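PDB 6V55: adhesion G-protein coupled receptor G6 from Danio rerio, which acts as an adhesion G-protein coupled receptor linked to myelination, with a large calcium-binding extracellular region that probably senses partners outside the cell. Local coordinates for residues P19-D24 and F47-L52; V93-D98 and K104-S109. All blocks are in the same frame, centred on the assembly; numbering follows the deposited sequence.

How the contacts relate
Both contacts belong to the N-terminal CUB domain, a two-sheet beta sandwich, and their centres lie about 7 Å apart. They follow one another along the chain: contact 1 ties the loop 19-24 to the end of strand 41-51, and contact 2 comes later, setting strand 90-96 against strand 105-114. Strands 41-51 and 105-114 are neighbours in the four-stranded sheet, so the contacts share it: contact 1 lies on its surface side, contact 2 on the buried side between the sheets. K104, at the start of 104-109, joins them through its salt bridge to D49. Together they link a surface loop, the sandwich core and the calcium end of the domain.

Contact 1: P19-D24 and F47-L52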
ATOM      1  N   PRO A  19       5.855   6.688  -3.169  1.00 22.46           N
ATOM      2  CA  PRO A  19       7.144   7.385  -3.370  1.00 23.50           C
ATOM      3  C   PRO A  19       7.329   7.862  -4.802  1.00 24.98           C
ATOM      4  O   PRO A  19       6.899   7.187  -5.739  1.00 29.68           O
ATOM      5  CB  PRO A  19       8.188   6.326  -2.986  1.00 18.77           C
ATOM      6  CG  PRO A  19       7.422   5.021  -2.840  1.00 17.68           C
ATOM      7  CD  PRO A  19       6.053   5.420  -2.441  1.00 17.89           C
ATOM      8  N   CYS A  20       7.767   9.126  -4.912  1.00 21.81           N
ATOM      9  CA  CYS A  20       8.029   9.880  -6.142  1.00 22.77           C
ATOM     10  C   CYS A  20       6.766  10.272  -6.918  1.00 31.47           C
ATOM     11  O   CYS A  20       6.896  10.735  -8.058  1.00 33.43           O
ATOM     12  CB  CYS A  20       9.011   9.161  -7.087  1.00 23.12           C
ATOM     13  SG  CYS A  20      10.429   8.382  -6.279  1.00 23.86           S
ATOM     14  N   TYR A  21       5.560  10.126  -6.331  1.00 33.85           N
ATOM     15  CA  TYR A  21       4.322  10.623  -6.954  1.00 27.68           C
ATOM     16  C   TYR A  21       4.393  12.143  -7.095  1.00 25.56           C
ATOM     17  O   TYR A  21       4.831  12.823  -6.165  1.00 28.83           O
ATOM     18  CB  TYR A  21       3.084  10.226  -6.108  1.00 25.68           C
ATOM     19  CG  TYR A  21       1.714  10.738  -6.578  1.00 26.43           C
ATOM     20  CD1 TYR A  21       0.936   9.995  -7.475  1.00 24.75           C
ATOM     21  CD2 TYR A  21       1.198  11.971  -6.138  1.00 28.61           C
ATOM     22  CE1 TYR A  21      -0.303  10.475  -7.925  1.00 21.64           C
ATOM     23  CE2 TYR A  21      -0.005  12.456  -6.598  1.00 26.42           C
ATOM     24  CZ  TYR A  21      -0.756  11.703  -7.478  1.00 24.30           C
ATOM     25  OH  TYR A  21      -1.971  12.207  -7.886  1.00 25.35           O
ATOM     26  N   PRO A  22       3.940  12.713  -8.236  1.00 23.24           N
ATOM     27  CA  PRO A  22       3.234  12.133  -9.400  1.00 23.32           C
ATOM     28  C   PRO A  22       4.075  11.468 -10.505  1.00 22.76           C
ATOM     29  O   PRO A  22       3.478  11.029 -11.492  1.00 21.96           O
ATOM     30  CB  PRO A  22       2.469  13.337  -9.971  1.00 20.28           C
ATOM     31  CG  PRO A  22       3.287  14.511  -9.607  1.00 20.42           C
ATOM     32  CD  PRO A  22       3.982  14.185  -8.298  1.00 18.56           C
ATOM     33  N   ASN A  23       5.396  11.338 -10.345  1.00 19.89           N
ATOM     34  CA  ASN A  23       6.177  10.507 -11.255  1.00 22.79           C
ATOM     35  C   ASN A  23       6.028   9.052 -10.818  1.00 22.73           C
ATOM     36  O   ASN A  23       5.320   8.741  -9.856  1.00 30.82           O
ATOM     37  CB  ASN A  23       7.646  10.932 -11.279  1.00 26.97           C
ATOM     38  CG  ASN A  23       7.827  12.442 -11.393  1.00 28.23           C
ATOM     39  OD1 ASN A  23       8.370  13.081 -10.481  1.00 32.29           O
ATOM     40  ND2 ASN A  23       7.398  13.016 -12.521  1.00 21.16           N
ATOM     41  N   ASP A  24       6.708   8.138 -11.501  1.00 15.84           N
ATOM     42  CA  ASP A  24       6.518   6.729 -11.205  1.00 17.08           C
ATOM     43  C   ASP A  24       7.224   6.338  -9.913  1.00 25.55           C
ATOM     44  O   ASP A  24       8.275   6.887  -9.555  1.00 31.03           O
ATOM     45  CB  ASP A  24       7.040   5.834 -12.331  1.00 16.42           C
ATOM     46  CG  ASP A  24       6.322   6.040 -13.660  1.00 21.48           C
ATOM     47  OD1 ASP A  24       6.879   5.508 -14.645  1.00 26.32           O
ATOM     48  OD2 ASP A  24       5.239   6.692 -13.739  1.00 19.12           O
ATOM     49  N   PHE A  47      -8.831   7.506  -1.948  1.00 20.39           N
ATOM     50  CA  PHE A  47      -7.828   7.556  -3.000  1.00 17.68           C
ATOM     51  C   PHE A  47      -8.140   8.750  -3.888  1.00 20.13           C
ATOM     52  O   PHE A  47      -9.169   8.774  -4.557  1.00 26.26           O
ATOM     53  CB  PHE A  47      -7.844   6.269  -3.811  1.00 18.32           C
ATOM     54  CG  PHE A  47      -7.370   5.045  -3.055  1.00 21.11           C
ATOM     55  CD1 PHE A  47      -6.068   4.591  -3.214  1.00 22.51           C
ATOM     56  CD2 PHE A  47      -8.228   4.341  -2.214  1.00 21.31           C
ATOM     57  CE1 PHE A  47      -5.620   3.471  -2.546  1.00 22.26           C
ATOM     58  CE2 PHE A  47      -7.793   3.232  -1.523  1.00 20.95           C
ATOM     59  CZ  PHE A  47      -6.486   2.792  -1.694  1.00 24.52           C
ATOM     60  N   LEU A  48      -7.277   9.757  -3.890  1.00 18.15           N
ATOM     61  CA  LEU A  48      -7.485  10.875  -4.790  1.00 17.04           C
ATOM     62  C   LEU A  48      -7.058  10.550  -6.213  1.00 26.79           C
ATOM     63  O   LEU A  48      -7.506  11.217  -7.158  1.00 34.69           O
ATOM     64  CB  LEU A  48      -6.719  12.094  -4.272  1.00 18.64           C
ATOM     65  CG  LEU A  48      -6.979  12.399  -2.789  1.00 21.36           C
ATOM     66  CD1 LEU A  48      -6.046  13.495  -2.231  1.00 22.48           C
ATOM     67  CD2 LEU A  48      -8.421  12.783  -2.605  1.00 23.87           C
ATOM     68  N   ASP A  49      -6.206   9.544  -6.377  1.00 26.29           N
ATOM     69  CA  ASP A  49      -5.592   9.135  -7.633  1.00 20.73           C
ATOM     70  C   ASP A  49      -4.948   7.782  -7.384  1.00 19.08           C
ATOM     71  O   ASP A  49      -4.457   7.539  -6.282  1.00 20.65           O
ATOM     72  CB  ASP A  49      -4.533  10.138  -8.091  1.00 16.77           C
ATOM     73  CG  ASP A  49      -4.121   9.925  -9.523  1.00 19.60           C
ATOM     74  OD1 ASP A  49      -4.835   9.159 -10.215  1.00 21.49           O
ATOM     75  OD2 ASP A  49      -3.081  10.491  -9.949  1.00 19.36           O
ATOM     76  N   PHE A  50      -4.968   6.904  -8.393  1.00 14.55           N
ATOM     77  CA  PHE A  50      -4.477   5.527  -8.223  1.00 15.82           C
ATOM     78  C   PHE A  50      -4.223   4.919  -9.593  1.00 21.57           C
ATOM     79  O   PHE A  50      -5.191   4.665 -10.331  1.00 21.78           O
ATOM     80  CB  PHE A  50      -5.490   4.648  -7.445  1.00 14.34           C
ATOM     81  CG  PHE A  50      -5.035   3.216  -7.194  1.00 14.28           C
ATOM     82  CD1 PHE A  50      -5.357   2.172  -8.084  1.00 14.32           C
ATOM     83  CD2 PHE A  50      -4.359   2.896  -6.026  1.00 14.22           C
ATOM     84  CE1 PHE A  50      -4.943   0.872  -7.849  1.00 14.30           C
ATOM     85  CE2 PHE A  50      -3.966   1.598  -5.772  1.00 14.20           C
ATOM     86  CZ  PHE A  50      -4.261   0.585  -6.687  1.00 14.24           C
ATOM     87  N   GLU A  51      -2.965   4.585  -9.893  1.00 13.76           N
ATOM     88  CA  GLU A  51      -2.651   3.760 -11.053  1.00 18.40           C
ATOM     89  C   GLU A  51      -1.489   2.840 -10.707  1.00 23.05           C
ATOM     90  O   GLU A  51      -0.375   3.315 -10.469  1.00 27.03           O
ATOM     91  CB  GLU A  51      -2.311   4.614 -12.275  1.00 22.53           C
ATOM     92  CG  GLU A  51      -1.945   3.791 -13.518  1.00 32.70           C
ATOM     93  CD  GLU A  51      -1.300   4.616 -14.651  1.00 43.88           C
ATOM     94  OE1 GLU A  51      -0.597   5.632 -14.376  1.00 45.15           O
ATOM     95  OE2 GLU A  51      -1.503   4.227 -15.829  1.00 47.63           O
ATOM     96  N   LEU A  52      -1.744   1.534 -10.686  1.00 18.25           N
ATOM     97  CA  LEU A  52      -0.705   0.538 -10.463  1.00 14.43           C
ATOM     98  C   LEU A  52      -0.593  -0.362 -11.685  1.00 16.86           C
ATOM     99  O   LEU A  52      -1.458  -0.362 -12.565  1.00 24.76           O
ATOM    100  CB  LEU A  52      -1.004  -0.305  -9.223  1.00 14.38           C
ATOM    101  CG  LEU A  52      -0.177   0.011  -7.981  1.00 13.72           C
ATOM    102  CD1 LEU A  52      -0.494   1.408  -7.504  1.00 14.36           C
ATOM    103  CD2 LEU A  52      -0.512  -0.979  -6.906  1.00 13.93           C
TER
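Y21 meets D49 at the surface of the CUB domain, where the loop after strand 13-17 reaches strand 41-51. The strand is disturbed here by a classic beta bulge, L48 and D49 both facing H107.

The polar part of the contact is a single hydrogen bond. Y21 OH donates to D49 OD2 at 2.9 Å, and OD2 accepts it on its anti lone pair, the one turned away from OD1. The same OD2 also takes the salt bridge from K104, so a charge and a hydroxyl grip one oxygen. OD1 also receives a weak, bent bond from F50 N, 123° at the hydrogen.

Van der Waals contact is slight and comes from the same end of the tyrosine. OD2 lies at the ring edge, near its plane, 3.4 Å from Y21 CE1, while ring and carboxylate planes stand 72° apart. With CG trans to the backbone N (chi1 177°), the ring extends out of the loop toward the strand. A cis peptide precedes P22, whose ring folds back on the tyrosine. Putting an alanine at Y21 would probably leave D49 OD2 with K104 but without its hydroxyl mate, and take away the direct side-chain bond between loop and strand. On one face of the phenol, P22 CB sits over the centre, 4.1 Å above the plane.

Contact 2: V93-D98 and K104-S109; sequences VFFNSD and KGFHIS. With CA (calcium ion), chain C; NAG (2-acetamido-2-deoxy-beta-D-glucopyranose), chain E.
F106 and I108 reach across the CUB sandwich to F95 and V93, packing the core between its two sheets. The segment 104-109 enters its strand at G105, whose CA is 9.4 Å from F95 CA, a spacing that side chains must fill. Its backbone angles call for glycine, since a CB would be jammed against the carbonyl O of K104.

F106 comes next and makes the main contact, a T-shaped stack on F95: centroids 5.1 Å apart, planes at 88°. Its CG lies between the backbone N and the carbonyl carbon (chi1 49°), a setting that aims the ring edge inward. F106 CE2 lands over the face of F95, off-centre toward the rim and 3.5 Å from F95 CG, while F106 CZ rests 3.6 Å from F95 CB. H107 turns the other way, its NE2 bonded to S15 OG. I108 then points inward again; its extended chain (chi2 176°) brings CD1 tip to tip with V93 CG1 at 3.9 Å.

Facing this row, 93-98 has other duties: F94 points away from the core and packs against the acetyl group of a glycan, and D98 OD2 binds the calcium ion at 2.5 Å, alongside E53, D61, S100 and V101. Strand 90-96 is flanked by 30-36 and 62-66 in its sheet, with V63 touching V93, F95 and F106, while 105-114 lies between 13-17 and 41-51 in the other.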
ATOM      1  N   VAL A  93      -2.318   0.886   5.381  1.00 23.68           N
ATOM      2  CA  VAL A  93      -2.222   0.863   3.920  1.00 19.86           C
ATOM      3  C   VAL A  93      -0.829   0.377   3.535  1.00 19.83           C
ATOM      4  O   VAL A  93       0.167   1.040   3.843  1.00 20.26           O
ATOM      5  CB  VAL A  93      -2.477   2.246   3.304  1.00 17.22           C
ATOM      6  CG1 VAL A  93      -2.248   2.207   1.797  1.00 18.54           C
ATOM      7  CG2 VAL A  93      -3.873   2.716   3.601  1.00 16.80           C
ATOM      8  N   PHE A  94      -0.757  -0.748   2.833  1.00 18.74           N
ATOM      9  CA  PHE A  94       0.512  -1.286   2.369  1.00 18.72           C
ATOM     10  C   PHE A  94       0.660  -1.075   0.877  1.00 20.34           C
ATOM     11  O   PHE A  94      -0.329  -0.922   0.162  1.00 29.75           O
ATOM     12  CB  PHE A  94       0.627  -2.773   2.664  1.00 23.52           C
ATOM     13  CG  PHE A  94       0.558  -3.090   4.112  1.00 27.48           C
ATOM     14  CD1 PHE A  94       1.694  -2.996   4.898  1.00 27.70           C
ATOM     15  CD2 PHE A  94      -0.649  -3.457   4.694  1.00 26.54           C
ATOM     16  CE1 PHE A  94       1.629  -3.275   6.234  1.00 29.35           C
ATOM     17  CE2 PHE A  94      -0.716  -3.740   6.030  1.00 26.61           C
ATOM     18  CZ  PHE A  94       0.427  -3.649   6.805  1.00 29.27           C
ATOM     19  N   PHE A  95       1.906  -1.074   0.412  1.00 13.80           N
ATOM     20  CA  PHE A  95       2.183  -0.990  -1.015  1.00 13.69           C
ATOM     21  C   PHE A  95       3.472  -1.745  -1.288  1.00 20.42           C
ATOM     22  O   PHE A  95       4.475  -1.535  -0.597  1.00 19.05           O
ATOM     23  CB  PHE A  95       2.291   0.464  -1.475  1.00 13.99           C
ATOM     24  CG  PHE A  95       2.848   0.640  -2.878  1.00 19.39           C
ATOM     25  CD1 PHE A  95       2.255   0.021  -3.982  1.00 22.97           C
ATOM     26  CD2 PHE A  95       3.958   1.453  -3.094  1.00 17.28           C
ATOM     27  CE1 PHE A  95       2.769   0.210  -5.281  1.00 21.69           C
ATOM     28  CE2 PHE A  95       4.467   1.653  -4.387  1.00 16.87           C
ATOM     29  CZ  PHE A  95       3.872   1.028  -5.483  1.00 15.96           C
ATOM     30  N   ASN A  96       3.431  -2.637  -2.282  1.00 24.52           N
ATOM     31  CA  ASN A  96       4.586  -3.421  -2.713  1.00 22.40           C
ATOM     32  C   ASN A  96       4.673  -3.401  -4.234  1.00 22.72           C
ATOM     33  O   ASN A  96       3.667  -3.629  -4.919  1.00 20.30           O
ATOM     34  CB  ASN A  96       4.483  -4.850  -2.206  1.00 22.49           C
ATOM     35  CG  ASN A  96       4.548  -4.924  -0.713  1.00 28.72           C
ATOM     36  OD1 ASN A  96       5.603  -4.682  -0.111  1.00 33.25           O
ATOM     37  ND2 ASN A  96       3.425  -5.248  -0.090  1.00 31.34           N
ATOM     38  N   SER A  97       5.853  -3.089  -4.764  1.00 22.46           N
ATOM     39  CA  SER A  97       6.075  -3.129  -6.200  1.00 19.97           C
ATOM     40  C   SER A  97       7.123  -4.199  -6.447  1.00 18.12           C
ATOM     41  O   SER A  97       7.919  -4.504  -5.558  1.00 25.24           O
ATOM     42  CB  SER A  97       6.577  -1.793  -6.753  1.00 17.88           C
ATOM     43  OG  SER A  97       7.689  -1.350  -5.984  1.00 18.57           O
ATOM     44  N   ASP A  98       7.142  -4.767  -7.650  1.00 13.06           N
ATOM     45  CA  ASP A  98       8.158  -5.774  -7.884  1.00 15.58           C
ATOM     46  C   ASP A  98       9.330  -5.107  -8.604  1.00 20.87           C
ATOM     47  O   ASP A  98       9.498  -3.893  -8.488  1.00 18.61           O
ATOM     48  CB  ASP A  98       7.585  -7.008  -8.605  1.00 13.18           C
ATOM     49  CG  ASP A  98       6.900  -6.703  -9.950  1.00 18.61           C
ATOM     50  OD1 ASP A  98       6.220  -7.617 -10.464  1.00 21.85           O
ATOM     51  OD2 ASP A  98       7.037  -5.627 -10.551  1.00 17.09           O
ATOM     52  N   LYS A 104       2.166   5.207 -12.068  1.00 12.84           N
ATOM     53  CA  LYS A 104       2.210   6.511 -11.420  1.00 12.82           C
ATOM     54  C   LYS A 104       2.161   6.393  -9.903  1.00 17.97           C
ATOM     55  O   LYS A 104       2.869   7.115  -9.191  1.00 23.02           O
ATOM     56  CB  LYS A 104       1.040   7.336 -11.931  1.00 15.47           C
ATOM     57  CG  LYS A 104       1.046   8.786 -11.544  1.00 18.91           C
ATOM     58  CD  LYS A 104      -0.368   9.312 -11.384  1.00 23.69           C
ATOM     59  CE  LYS A 104      -1.269   8.990 -12.576  1.00 28.79           C
ATOM     60  NZ  LYS A 104      -2.692   9.440 -12.400  1.00 28.78           N
ATOM     61  N   GLY A 105       1.367   5.460  -9.393  1.00 16.87           N
ATOM     62  CA  GLY A 105       1.225   5.322  -7.966  1.00 14.39           C
ATOM     63  C   GLY A 105      -0.094   5.874  -7.480  1.00 20.75           C
ATOM     64  O   GLY A 105      -1.135   5.658  -8.120  1.00 19.41           O
ATOM     65  N   PHE A 106      -0.065   6.603  -6.365  1.00 21.49           N
ATOM     66  CA  PHE A 106      -1.314   6.967  -5.729  1.00 19.54           C
ATOM     67  C   PHE A 106      -1.138   8.142  -4.784  1.00 25.28           C
ATOM     68  O   PHE A 106      -0.038   8.426  -4.304  1.00 28.13           O
ATOM     69  CB  PHE A 106      -1.935   5.790  -4.974  1.00 17.45           C
ATOM     70  CG  PHE A 106      -0.996   5.058  -4.059  1.00 13.72           C
ATOM     71  CD1 PHE A 106      -0.883   5.424  -2.715  1.00 13.79           C
ATOM     72  CD2 PHE A 106      -0.287   3.945  -4.510  1.00 13.59           C
ATOM     73  CE1 PHE A 106      -0.041   4.708  -1.845  1.00 13.71           C
ATOM     74  CE2 PHE A 106       0.556   3.229  -3.653  1.00 13.52           C
ATOM     75  CZ  PHE A 106       0.676   3.611  -2.327  1.00 13.57           C
ATOM     76  N   HIS A 107      -2.268   8.787  -4.502  1.00 25.30           N
ATOM     77  CA  HIS A 107      -2.372   9.897  -3.565  1.00 24.12           C
ATOM     78  C   HIS A 107      -3.599   9.637  -2.709  1.00 26.77           C
ATOM     79  O   HIS A 107      -4.722   9.632  -3.224  1.00 30.69           O
ATOM     80  CB  HIS A 107      -2.500  11.228  -4.308  1.00 22.20           C
ATOM     81  CG  HIS A 107      -2.461  12.435  -3.423  1.00 23.93           C
ATOM     82  ND1 HIS A 107      -2.766  13.696  -3.882  1.00 24.71           N
ATOM     83  CD2 HIS A 107      -2.150  12.579  -2.112  1.00 25.65           C
ATOM     84  CE1 HIS A 107      -2.662  14.563  -2.892  1.00 25.95           C
ATOM     85  NE2 HIS A 107      -2.275  13.915  -1.808  1.00 25.40           N
ATOM     86  N   ILE A 108      -3.385   9.429  -1.412  1.00 22.91           N
ATOM     87  CA  ILE A 108      -4.426   9.035  -0.473  1.00 20.65           C
ATOM     88  C   ILE A 108      -4.592  10.137   0.570  1.00 25.16           C
ATOM     89  O   ILE A 108      -3.603  10.635   1.120  1.00 27.52           O
ATOM     90  CB  ILE A 108      -4.069   7.696   0.193  1.00 23.14           C
ATOM     91  CG1 ILE A 108      -3.984   6.581  -0.851  1.00 26.74           C
ATOM     92  CG2 ILE A 108      -5.043   7.325   1.302  1.00 20.55           C
ATOM     93  CD1 ILE A 108      -3.535   5.257  -0.242  1.00 29.12           C
ATOM     94  N   SER A 109      -5.832  10.535   0.824  1.00 29.50           N
ATOM     95  CA  SER A 109      -6.163  11.444   1.913  1.00 31.27           C
ATOM     96  C   SER A 109      -6.774  10.649   3.057  1.00 30.27           C
ATOM     97  O   SER A 109      -7.670   9.831   2.832  1.00 29.25           O
ATOM     98  CB  SER A 109      -7.154  12.503   1.446  1.00 35.34           C
ATOM     99  OG  SER A 109      -8.429  11.913   1.238  1.00 39.65           O
TER
HETATM  100 CA    CA C 901       6.204  -3.316 -10.998  1.00 19.63          CA
HETATM  101  C1  NAG E 903       2.933  -1.792  10.205  1.00 30.10           C
HETATM  102  C2  NAG E 903       3.246  -3.183  10.805  1.00 36.75           C
HETATM  103  C3  NAG E 903       2.587  -3.335  12.184  1.00 38.82           C
HETATM  104  C4  NAG E 903       3.021  -2.217  13.122  1.00 40.00           C
HETATM  105  C5  NAG E 903       2.689  -0.857  12.501  1.00 37.71           C
HETATM  106  C6  NAG E 903       3.240   0.290  13.309  1.00 39.47           C
HETATM  107  C7  NAG E 903       3.586  -4.729   8.921  1.00 43.81           C
HETATM  108  C8  NAG E 903       3.036  -5.918   8.188  1.00 42.68           C
HETATM  109  N2  NAG E 903       2.842  -4.276   9.935  1.00 42.75           N
HETATM  110  O3  NAG E 903       2.911  -4.601  12.756  1.00 38.94           O
HETATM  111  O4  NAG E 903       2.366  -2.362  14.382  1.00 42.00           O
HETATM  112  O5  NAG E 903       3.275  -0.741  11.189  1.00 31.91           O
HETATM  113  O6  NAG E 903       4.576   0.589  12.924  1.00 38.34           O
HETATM  114  O7  NAG E 903       4.651  -4.198   8.606  1.00 44.86           O
HETATM  115  O   HOH W   1       8.069  -2.117  -9.719  1.00 59.18           O